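Local atomic coordinates of transcriptional regulator (Rhodococcus sp., PDB entry 2O0Y), a protein that probably binds DNA and regulates transcription as a member of the IclR family, pairing a helix-turn-helix domain with a GAF-like C-terminal domain. Residues B[153-158]-B[195-200]; B[206-211]-B[223-228]; B[101-106]-B[249-254]. All blocks are in the same frame, centred on the assembly; numbering follows the deposited sequence.

Contact 1. Residues B[153-158]-B[195-200]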
# COMPACT_ATOMS: atom_id res chain seq x y z
N ALA B 153 18.40 -13.96 -6.00
CA ALA B 153 17.00 -13.56 -5.85
C ALA B 153 16.69 -12.37 -6.75
O ALA B 153 15.66 -12.36 -7.42
CB ALA B 153 16.69 -13.23 -4.41
N GLY B 154 17.57 -11.36 -6.77
CA GLY B 154 17.31 -10.16 -7.57
C GLY B 154 17.06 -10.49 -9.05
O GLY B 154 16.14 -9.96 -9.67
N LYS B 155 17.91 -11.34 -9.64
CA LYS B 155 17.73 -11.73 -11.03
C LYS B 155 16.49 -12.61 -11.28
O LYS B 155 15.94 -12.62 -12.37
CB LYS B 155 19.00 -12.40 -11.57
CG LYS B 155 20.11 -11.37 -11.85
CD LYS B 155 21.47 -12.04 -12.21
CE LYS B 155 22.44 -12.09 -11.01
NZ LYS B 155 23.07 -10.74 -10.67
N ILE B 156 16.05 -13.36 -10.27
CA ILE B 156 14.79 -14.12 -10.39
C ILE B 156 13.62 -13.12 -10.37
O ILE B 156 12.77 -13.17 -11.23
CB ILE B 156 14.63 -15.20 -9.29
CG1 ILE B 156 15.65 -16.35 -9.50
CG2 ILE B 156 13.17 -15.72 -9.23
CD1 ILE B 156 15.36 -17.22 -10.73
N LEU B 157 13.62 -12.16 -9.44
CA LEU B 157 12.53 -11.17 -9.39
C LEU B 157 12.45 -10.37 -10.67
O LEU B 157 11.36 -9.97 -11.06
CB LEU B 157 12.68 -10.24 -8.20
CG LEU B 157 12.54 -10.99 -6.87
CD1 LEU B 157 13.06 -10.11 -5.72
CD2 LEU B 157 11.05 -11.38 -6.65
N LEU B 158 13.59 -10.13 -11.33
CA LEU B 158 13.57 -9.28 -12.53
C LEU B 158 13.02 -10.03 -13.72
O LEU B 158 12.87 -9.44 -14.78
CB LEU B 158 14.97 -8.74 -12.87
CG LEU B 158 15.46 -7.64 -11.94
CD1 LEU B 158 16.98 -7.39 -12.09
CD2 LEU B 158 14.62 -6.34 -12.15
N GLN B 195 18.60 -19.39 -10.58
CA GLN B 195 19.85 -18.64 -10.52
C GLN B 195 20.75 -19.20 -9.43
O GLN B 195 20.30 -19.40 -8.32
CB GLN B 195 19.55 -17.17 -10.19
CG GLN B 195 18.94 -16.37 -11.35
CD GLN B 195 19.95 -15.94 -12.35
OE1 GLN B 195 21.13 -16.11 -12.11
NE2 GLN B 195 19.50 -15.35 -13.47
N LEU B 196 22.02 -19.43 -9.75
CA LEU B 196 22.99 -19.89 -8.76
C LEU B 196 24.22 -19.00 -8.95
O LEU B 196 24.84 -19.05 -10.01
CB LEU B 196 23.32 -21.38 -8.99
CG LEU B 196 24.55 -21.93 -8.27
CD1 LEU B 196 24.32 -21.95 -6.78
CD2 LEU B 196 24.76 -23.33 -8.76
N VAL B 197 24.51 -18.14 -7.97
CA VAL B 197 25.56 -17.13 -8.12
C VAL B 197 26.49 -17.19 -6.90
O VAL B 197 26.06 -17.59 -5.80
CB VAL B 197 24.93 -15.70 -8.18
CG1 VAL B 197 23.86 -15.61 -9.27
CG2 VAL B 197 24.33 -15.35 -6.88
N HIS B 198 27.73 -16.74 -7.08
CA HIS B 198 28.74 -16.76 -6.00
C HIS B 198 29.42 -15.40 -5.84
O HIS B 198 29.91 -14.85 -6.81
CB HIS B 198 29.82 -17.79 -6.30
CG HIS B 198 29.29 -19.14 -6.69
ND1 HIS B 198 28.88 -20.08 -5.76
CD2 HIS B 198 29.14 -19.72 -7.90
CE1 HIS B 198 28.48 -21.17 -6.39
NE2 HIS B 198 28.64 -20.98 -7.69
N GLY B 199 29.44 -14.85 -4.64
CA GLY B 199 30.28 -13.68 -4.37
C GLY B 199 29.78 -12.40 -5.03
O GLY B 199 30.54 -11.45 -5.22
N GLU B 200 28.49 -12.34 -5.34
CA GLU B 200 27.94 -11.12 -5.91
C GLU B 200 27.59 -10.13 -4.83
O GLU B 200 28.02 -8.99 -4.92
CB GLU B 200 26.73 -11.42 -6.79
CG GLU B 200 27.12 -11.93 -8.15
CD GLU B 200 25.94 -11.98 -9.12
OE1 GLU B 200 24.85 -11.47 -8.79
OE2 GLU B 200 26.11 -12.56 -10.20
O HOH W 1 16.71 -14.76 -13.79
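Lys155 of helix 153-157 crosses the side chain of Gln195 nearly perpendicularly and then reaches on to Glu200, a simple case of a long side chain that meets the strand with its apolar stem and the loop beyond it with its charged end. The stem passes beside the amide: CB of Lys155 is 3.5 Å from NE2 of Gln195. Bends at chi3 (-100°) and chi4 (-74°) carry the amine past CG1 of Val197 to the carboxylate, where NZ of Lys155 forms a 2.7 Å salt bridge with OE1 of Glu200. The amine comes to the syn side of that oxygen, 20° out of the carboxylate plane, and the same oxygen also accepts a bond from the backbone N of Gly151. Gln195 folds back at chi2, and its NE2 donates to the carbonyl of Lys185 as well as to a water 2.9 Å away; this water in turn donates to the O of Lys155, 2.7 Å off. Nearer the backbone, CD1 of Ile156 packs 3.7 Å from CG of Gln195. A methionine in place of Lys155 would probably leave the Glu200 carboxylate without its charged mate. The arrangement is that of a helix laid against the edge strand of an antiparallel sheet, here in the GAF-like domain of IclR regulators.

Contact 2. Residues B[206-211]-B[223-228]; sequences SGLSFP and LTLGGP
Strands 206-211 and 223-228 run antiparallel, with segment axes 4.6 Å apart at closest approach and directions 174° apart. Three hydrogen-bonded pairs, Ser206 with Gly227, Leu208 with Leu225 and Phe210 with Leu223, each close a ring of two backbone bonds, illustrating regular antiparallel pairing. In the central pair, N of Leu208 is 2.9 Å from O of Leu225, and N of Leu225 is 2.8 Å from O of Leu208. The non-hydrogen-bonded pairs between them add CA-H...O contacts, such as CA of Gly207 to O of Leu225 at 3.1 Å.

On one face, Ser209 and Thr224 share a hydrogen bond between their hydroxyls, OG of Ser209 lying 2.7 Å from OG1 of Thr224. The serine hydroxyl is turned anti to its own backbone N (chi1 -162°), which brings it across to the threonine. On the other face, Leu208 and Leu225 extend in parallel from neighbouring strands, CD2 of Leu208 being 4.0 Å from CD1 of Leu225.

The two strands form a beta hairpin inside the larger sheet, flanked by strands 195-198 and 113-120. Helix 152-157 packs over the Ser209 and Thr224 face, while helix 237-254 meets Phe210 and Leu225 on the opposite one.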
# COMPACT_ATOMS: atom_id res chain seq x y z
N SER B 206 26.94 -17.08 -1.32
CA SER B 206 26.41 -17.66 -2.57
C SER B 206 24.93 -17.76 -2.38
O SER B 206 24.44 -17.71 -1.26
CB SER B 206 26.95 -19.07 -2.88
OG SER B 206 28.32 -19.08 -3.21
N GLY B 207 24.22 -17.92 -3.48
CA GLY B 207 22.76 -17.95 -3.40
C GLY B 207 22.22 -18.81 -4.52
O GLY B 207 22.78 -18.83 -5.62
N LEU B 208 21.17 -19.56 -4.22
CA LEU B 208 20.43 -20.27 -5.28
C LEU B 208 18.99 -19.77 -5.14
O LEU B 208 18.44 -19.84 -4.05
CB LEU B 208 20.47 -21.77 -5.00
CG LEU B 208 19.53 -22.72 -5.74
CD1 LEU B 208 19.81 -22.77 -7.27
CD2 LEU B 208 19.72 -24.09 -5.13
N SER B 209 18.37 -19.33 -6.24
CA SER B 209 16.99 -18.83 -6.20
C SER B 209 16.11 -19.48 -7.26
O SER B 209 16.53 -19.66 -8.40
CB SER B 209 16.95 -17.31 -6.43
OG SER B 209 15.70 -16.74 -5.99
N PHE B 210 14.88 -19.87 -6.89
CA PHE B 210 13.91 -20.39 -7.87
C PHE B 210 12.72 -19.42 -7.88
O PHE B 210 12.38 -18.87 -6.84
CB PHE B 210 13.40 -21.80 -7.44
CG PHE B 210 14.25 -22.93 -7.96
CD1 PHE B 210 15.46 -23.23 -7.35
CD2 PHE B 210 13.87 -23.66 -9.07
CE1 PHE B 210 16.29 -24.27 -7.83
CE2 PHE B 210 14.69 -24.70 -9.55
CZ PHE B 210 15.88 -24.99 -8.92
N PRO B 211 12.03 -19.28 -9.05
CA PRO B 211 10.85 -18.45 -9.07
C PRO B 211 9.69 -19.14 -8.35
O PRO B 211 9.51 -20.36 -8.47
CB PRO B 211 10.52 -18.32 -10.57
CG PRO B 211 11.17 -19.47 -11.24
CD PRO B 211 12.34 -19.88 -10.36
N LEU B 223 12.12 -18.04 -4.21
CA LEU B 223 12.47 -18.89 -3.10
C LEU B 223 14.00 -19.06 -3.12
O LEU B 223 14.56 -19.62 -4.08
CB LEU B 223 11.80 -20.24 -3.25
CG LEU B 223 12.06 -21.25 -2.12
CD1 LEU B 223 11.32 -20.79 -0.82
CD2 LEU B 223 11.55 -22.63 -2.48
N THR B 224 14.68 -18.65 -2.05
CA THR B 224 16.11 -18.49 -2.14
C THR B 224 16.90 -19.14 -0.99
O THR B 224 16.59 -18.91 0.17
CB THR B 224 16.43 -17.00 -2.21
OG1 THR B 224 15.68 -16.43 -3.31
CG2 THR B 224 17.92 -16.75 -2.46
N LEU B 225 17.99 -19.87 -1.32
CA LEU B 225 18.99 -20.32 -0.32
C LEU B 225 20.16 -19.36 -0.35
O LEU B 225 20.59 -19.00 -1.42
CB LEU B 225 19.53 -21.70 -0.71
CG LEU B 225 18.60 -22.89 -0.87
CD1 LEU B 225 19.47 -24.11 -1.11
CD2 LEU B 225 17.74 -23.10 0.39
N GLY B 226 20.66 -18.90 0.79
CA GLY B 226 21.91 -18.13 0.80
C GLY B 226 22.74 -18.66 1.92
O GLY B 226 22.21 -19.04 2.98
N GLY B 227 24.05 -18.71 1.69
CA GLY B 227 24.95 -19.18 2.72
C GLY B 227 26.38 -19.05 2.28
O GLY B 227 26.67 -18.42 1.27
N PRO B 228 27.29 -19.66 3.05
CA PRO B 228 28.70 -19.62 2.71
C PRO B 228 29.02 -20.35 1.41
O PRO B 228 28.52 -21.45 1.17
CB PRO B 228 29.37 -20.30 3.91
CG PRO B 228 28.29 -21.09 4.56
CD PRO B 228 27.04 -20.37 4.31

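Contact 3. Residues B[101-106]-B[249-254]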
# COMPACT_ATOMS: atom_id res chain seq x y z
N ASP B 101 5.97 -24.62 6.48
CA ASP B 101 6.45 -26.01 6.66
C ASP B 101 7.41 -26.43 5.54
O ASP B 101 8.47 -27.00 5.80
CB ASP B 101 5.30 -27.03 6.70
CG ASP B 101 4.41 -26.85 7.90
OD1 ASP B 101 4.82 -26.18 8.86
OD2 ASP B 101 3.27 -27.38 7.85
N ILE B 102 7.05 -26.16 4.28
CA ILE B 102 7.94 -26.56 3.17
C ILE B 102 9.28 -25.84 3.27
O ILE B 102 10.31 -26.43 3.04
CB ILE B 102 7.27 -26.30 1.77
CG1 ILE B 102 6.13 -27.29 1.52
CG2 ILE B 102 8.30 -26.37 0.65
CD1 ILE B 102 5.12 -26.78 0.43
N MSE B 103 9.27 -24.56 3.61
CA MSE B 103 10.51 -23.77 3.70
C MSE B 103 11.35 -24.29 4.86
O MSE B 103 12.59 -24.35 4.79
CB MSE B 103 10.15 -22.30 3.94
CG MSE B 103 9.41 -21.64 2.81
SE MSE B 103 8.88 -19.78 3.29
CE MSE B 103 10.63 -18.95 3.72
N ARG B 104 10.69 -24.63 5.95
CA ARG B 104 11.38 -25.16 7.12
C ARG B 104 12.06 -26.48 6.77
O ARG B 104 13.25 -26.68 7.06
CB ARG B 104 10.40 -25.31 8.31
CG ARG B 104 11.11 -25.50 9.62
CD ARG B 104 10.15 -25.90 10.74
NE ARG B 104 9.18 -24.80 10.95
CZ ARG B 104 7.88 -24.86 10.66
NH1 ARG B 104 7.14 -23.78 10.90
NH2 ARG B 104 7.31 -25.97 10.16
N GLN B 105 11.33 -27.36 6.08
CA GLN B 105 11.94 -28.63 5.70
C GLN B 105 13.12 -28.45 4.71
O GLN B 105 14.16 -29.11 4.81
CB GLN B 105 10.87 -29.60 5.16
CG GLN B 105 11.39 -31.01 4.90
CD GLN B 105 11.85 -31.70 6.17
OE1 GLN B 105 11.17 -31.63 7.19
NE2 GLN B 105 13.01 -32.37 6.11
N LEU B 106 12.98 -27.54 3.78
CA LEU B 106 14.06 -27.19 2.83
C LEU B 106 15.27 -26.72 3.61
O LEU B 106 16.41 -27.10 3.29
CB LEU B 106 13.59 -26.02 1.90
CG LEU B 106 14.64 -25.61 0.87
CD1 LEU B 106 15.15 -26.88 0.08
CD2 LEU B 106 14.07 -24.51 -0.05
N GLU B 249 8.08 -25.73 -6.53
CA GLU B 249 6.97 -26.30 -7.27
C GLU B 249 5.79 -26.47 -6.31
O GLU B 249 4.67 -26.10 -6.65
CB GLU B 249 7.38 -27.65 -7.87
CG GLU B 249 8.39 -27.52 -9.03
CD GLU B 249 8.85 -28.85 -9.66
OE1 GLU B 249 8.49 -29.95 -9.13
OE2 GLU B 249 9.59 -28.80 -10.69
N GLU B 250 6.05 -27.06 -5.14
CA GLU B 250 5.02 -27.31 -4.11
C GLU B 250 4.39 -26.02 -3.60
O GLU B 250 3.20 -25.96 -3.42
CB GLU B 250 5.63 -28.08 -2.95
CG GLU B 250 5.98 -29.55 -3.33
CD GLU B 250 6.96 -30.20 -2.38
OE1 GLU B 250 7.04 -29.79 -1.22
OE2 GLU B 250 7.66 -31.15 -2.79
N ILE B 251 5.21 -25.01 -3.32
CA ILE B 251 4.73 -23.69 -2.84
C ILE B 251 3.90 -22.98 -3.92
O ILE B 251 2.83 -22.40 -3.63
CB ILE B 251 5.96 -22.81 -2.37
CG1 ILE B 251 6.55 -23.37 -1.06
CG2 ILE B 251 5.54 -21.39 -2.17
CD1 ILE B 251 7.96 -22.79 -0.77
N SER B 252 4.34 -23.02 -5.16
CA SER B 252 3.57 -22.42 -6.24
C SER B 252 2.25 -23.19 -6.39
O SER B 252 1.21 -22.58 -6.64
CB SER B 252 4.34 -22.40 -7.56
OG SER B 252 5.41 -21.46 -7.51
N ALA B 253 2.28 -24.52 -6.23
CA ALA B 253 1.00 -25.29 -6.29
C ALA B 253 -0.00 -24.86 -5.22
O ALA B 253 -1.18 -24.75 -5.52
CB ALA B 253 1.24 -26.80 -6.23
N ILE B 254 0.47 -24.64 -4.00
CA ILE B 254 -0.35 -24.18 -2.87
C ILE B 254 -0.83 -22.75 -3.11
O ILE B 254 -2.00 -22.44 -2.93
CB ILE B 254 0.46 -24.26 -1.53
CG1 ILE B 254 0.63 -25.71 -1.10
CG2 ILE B 254 -0.21 -23.50 -0.38
CD1 ILE B 254 1.78 -25.93 -0.13
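Glu250 meets Ile102 through the foot of its side chain, the first of three contacts that a single isoleucine makes along one flank of helix 249-254. CB of Glu250 is 3.7 Å from CD1 of Ile102. Farther out, the glutamate chain extends beyond CG and sets OE1 3.8 Å from CG1 of Ile102, so that the carboxylate borders the hydrocarbon without a hydrogen bond across the contact. One residue on, Ile251 runs alongside Ile102 with its end pointing the other way, its CD1 lying 3.9 Å from CG2 of Ile102. That same CD1 also touches selenomethionine Met103, at 4.0 Å from its CG, where one side chain lies squarely across the other. A turn later, Ile254 reaches tip to tip toward Ile102, with only 3.5 Å between the two CD1 atoms, tighter than usual for methyl groups. In Ile102, chi1 of -71° puts CG1 anti to the carbonyl carbon, and the extended chi2 (159°) carries CD1 on to Glu250 and Ile254, while CG2 faces Ile251.

Segments 101-106, from helix 97-110, and 249-254 run nearly antiparallel (174°), with their axes 10.6 Å apart. With no hydrogen bond or salt bridge between them, these two segments depend on apolar contact and shape, and the glutamate takes part through CB and the border of its carboxylate.

Overall arrangement
The three contacts build outward from one antiparallel sheet, an example of a sheet layered between helices. Contacts 1 and 2 have centres 8 Å apart and share neighbouring strands: O of Gln195 accepts a probable hydrogen bond from N of Ser209 at 2.8 Å, and ND1 of His198 lies 2.8 Å from OG of Ser206. Contact 3 belongs to the other face, its centre 14 Å from that of contact 2; there CD1 of Leu223 packs 3.9 Å from CD1 of Ile251. Contacts 1 and 3 do not touch, their nearest atoms being about 10 Å apart. Along the chain, contact 3 closes a long loop enclosing both others, joining segments of the C-terminal domain that are 143 residues apart in sequence.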